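Local coordinates for protein putative glycyl-glycine endopeptidase lytM (Ruminococcus gnavus, PDB 3NYY) that is probably a membrane-anchored metalloendopeptidase of the M23 (LytM-type) peptidase family, at residues K92-P97 / N243-C248. Sequence-based numbering, arbitrary orientation. Where two conformers were deposited one is given.
Sequences KYFPIP and NARIKC
The methyl of Ala-244 lies against the carbonyl oxygen of Lys-92, while CG of Lys-92 lies over one face of the Tyr-93 ring, near its rim. On the opposite face sits Ile-246, whose CB stands 4.0 Å from the ring centroid in a CH-pi contact, 19° off the normal; its CD1 carries on toward CZ and CE2 of Tyr-93. The ring edge meets Ala-244 O, the atom that also accepts the backbone N-H of Phe-94 (N to O 2.9 Å). With CG anti to the backbone N (chi1 -166°), the Phe-94 side chain runs alongside that of Arg-245, Phe-94 CB to Arg-245 CG 3.8 Å. A water donates to Phe-94 O and, weakly, to Ile-96 O, and accepts from Ile-246 N, so that it joins two carbonyls of 92-97 to the backbone of 243-248. Here a loop leading into strand 98-99 meets the chain's C-terminal end, which joins that strand through the short parallel pair 98-99/247-248. Arg-245 bends at chi3 (73°), bringing NE to Ile-96 O at 2.9 Å and NH2 to Pro-97 O at 2.9 Å, both donors above the carbonyl planes; NH2 also bonds Asp-105 O. Finally, the Pro-97 ring packs against Ile-246, Pro-97 CB to Ile-246 CG2 3.8 Å, and in the conformer given SG of Cys-248 also comes near Pro-97 CB.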
loop_
_atom_site.group_PDB
_atom_site.type_symbol
_atom_site.label_atom_id
_atom_site.label_comp_id
_atom_site.label_asym_id
_atom_site.label_seq_id
_atom_site.Cartn_x
_atom_site.Cartn_y
_atom_site.Cartn_z
ATOM N N LYS A 92 18.437 12.087 3.981
ATOM C CA LYS A 92 18.132 13.530 4.017
ATOM C C LYS A 92 16.769 13.847 3.383
ATOM O O LYS A 92 16.077 14.739 3.844
ATOM C CB LYS A 92 19.224 14.292 3.224
ATOM C CG LYS A 92 19.046 15.791 3.228
ATOM C CD LYS A 92 20.249 16.563 2.693
ATOM C CE LYS A 92 19.949 18.056 2.817
ATOM N NZ LYS A 92 20.971 18.821 2.031
ATOM N N TYR A 93 16.369 13.073 2.371
ATOM C CA TYR A 93 15.137 13.319 1.633
ATOM C C TYR A 93 14.339 12.038 1.343
ATOM O O TYR A 93 14.909 10.947 1.190
ATOM C CB TYR A 93 15.464 13.974 0.297
ATOM C CG TYR A 93 15.982 15.366 0.336
ATOM C CD1 TYR A 93 15.172 16.415 0.768
ATOM C CD2 TYR A 93 17.270 15.667 -0.128
ATOM C CE1 TYR A 93 15.635 17.712 0.772
ATOM C CE2 TYR A 93 17.729 16.957 -0.150
ATOM C CZ TYR A 93 16.923 17.981 0.309
ATOM O OH TYR A 93 17.352 19.311 0.266
ATOM N N PHE A 94 13.018 12.203 1.316
ATOM C CA PHE A 94 12.112 11.229 0.719
ATOM C C PHE A 94 12.508 11.125 -0.780
ATOM O O PHE A 94 13.012 12.085 -1.358
ATOM C CB PHE A 94 10.700 11.799 0.860
ATOM C CG PHE A 94 9.604 10.797 0.594
ATOM C CD1 PHE A 94 9.289 9.830 1.535
ATOM C CD2 PHE A 94 8.857 10.867 -0.575
ATOM C CE1 PHE A 94 8.308 8.919 1.297
ATOM C CE2 PHE A 94 7.839 9.942 -0.836
ATOM C CZ PHE A 94 7.588 8.960 0.087
ATOM N N PRO A 95 12.303 9.962 -1.433
ATOM C CA PRO A 95 12.764 9.802 -2.810
ATOM C C PRO A 95 11.937 10.495 -3.903
ATOM O O PRO A 95 12.401 10.578 -5.039
ATOM C CB PRO A 95 12.723 8.289 -2.991
ATOM C CG PRO A 95 11.640 7.845 -2.070
ATOM C CD PRO A 95 11.851 8.694 -0.864
ATOM N N ILE A 96 10.743 10.969 -3.560
ATOM C CA ILE A 96 9.879 11.633 -4.544
ATOM C C ILE A 96 9.755 13.108 -4.167
ATOM O O ILE A 96 9.322 13.427 -3.053
ATOM C CB ILE A 96 8.494 11.039 -4.632
ATOM C CG1 ILE A 96 8.532 9.512 -4.747
ATOM C CG2 ILE A 96 7.749 11.635 -5.884
ATOM C CD1 ILE A 96 9.420 8.942 -5.860
ATOM N N PRO A 97 10.152 14.009 -5.080
ATOM C CA PRO A 97 10.017 15.429 -4.796
ATOM C C PRO A 97 8.588 15.886 -4.696
ATOM O O PRO A 97 7.675 15.198 -5.195
ATOM C CB PRO A 97 10.689 16.109 -6.012
ATOM C CG PRO A 97 11.565 15.125 -6.595
ATOM C CD PRO A 97 10.862 13.786 -6.352
ATOM N N ASN A 243 8.052 14.115 5.388
ATOM C CA ASN A 243 7.939 15.581 5.357
ATOM C C ASN A 243 9.213 16.264 4.885
ATOM O O ASN A 243 9.307 17.480 4.952
ATOM C CB ASN A 243 7.520 16.135 6.718
ATOM C CG ASN A 243 6.134 15.686 7.107
ATOM O OD1 ASN A 243 5.267 15.505 6.239
ATOM N ND2 ASN A 243 5.923 15.469 8.402
ATOM N N ALA A 244 10.171 15.483 4.385
ATOM C CA ALA A 244 11.415 15.991 3.815
ATOM C C ALA A 244 11.412 15.731 2.311
ATOM O O ALA A 244 12.207 14.956 1.768
ATOM C CB ALA A 244 12.630 15.350 4.493
ATOM N N ARG A 245 10.489 16.370 1.625
ATOM C CA ARG A 245 10.400 16.248 0.164
ATOM C C ARG A 245 11.068 17.462 -0.476
ATOM O O ARG A 245 10.737 18.616 -0.176
ATOM C CB ARG A 245 8.952 16.091 -0.262
ATOM C CG ARG A 245 8.445 14.710 0.105
ATOM C CD ARG A 245 7.008 14.427 -0.297
ATOM N NE ARG A 245 6.842 14.235 -1.737
ATOM C CZ ARG A 245 5.666 14.077 -2.349
ATOM N NH1 ARG A 245 4.531 14.091 -1.648
ATOM N NH2 ARG A 245 5.631 13.905 -3.669
ATOM N N ILE A 246 12.049 17.206 -1.330
ATOM C CA ILE A 246 12.718 18.271 -2.067
ATOM C C ILE A 246 11.709 18.897 -3.048
ATOM O O ILE A 246 10.780 18.220 -3.503
ATOM C CB ILE A 246 14.028 17.752 -2.708
ATOM C CG1 ILE A 246 14.955 18.920 -3.023
ATOM C CG2 ILE A 246 13.724 16.964 -3.932
ATOM C CD1 ILE A 246 16.306 18.450 -3.504
ATOM N N LYS A 247 11.801 20.202 -3.264
ATOM C CA LYS A 247 10.866 20.943 -4.101
ATOM C C LYS A 247 11.437 21.067 -5.498
ATOM O O LYS A 247 12.588 21.497 -5.670
ATOM C CB LYS A 247 10.632 22.331 -3.521
ATOM C CG LYS A 247 9.878 22.333 -2.207
ATOM C CD LYS A 247 9.923 23.727 -1.558
ATOM C CE LYS A 247 9.087 23.746 -0.263
ATOM N NZ LYS A 247 9.316 24.956 0.615
ATOM N N CYS A 248 10.638 20.692 -6.492
ATOM C CA CYS A 248 11.067 20.592 -7.910
ATOM C C CYS A 248 9.939 21.055 -8.812
ATOM O O CYS A 248 8.779 20.843 -8.474
ATOM C CB CYS A 248 11.378 19.115 -8.289
ATOM S SG CYS A 248 12.845 18.431 -7.574
HETATM O O HOH W 1 11.884 14.422 -2.054
#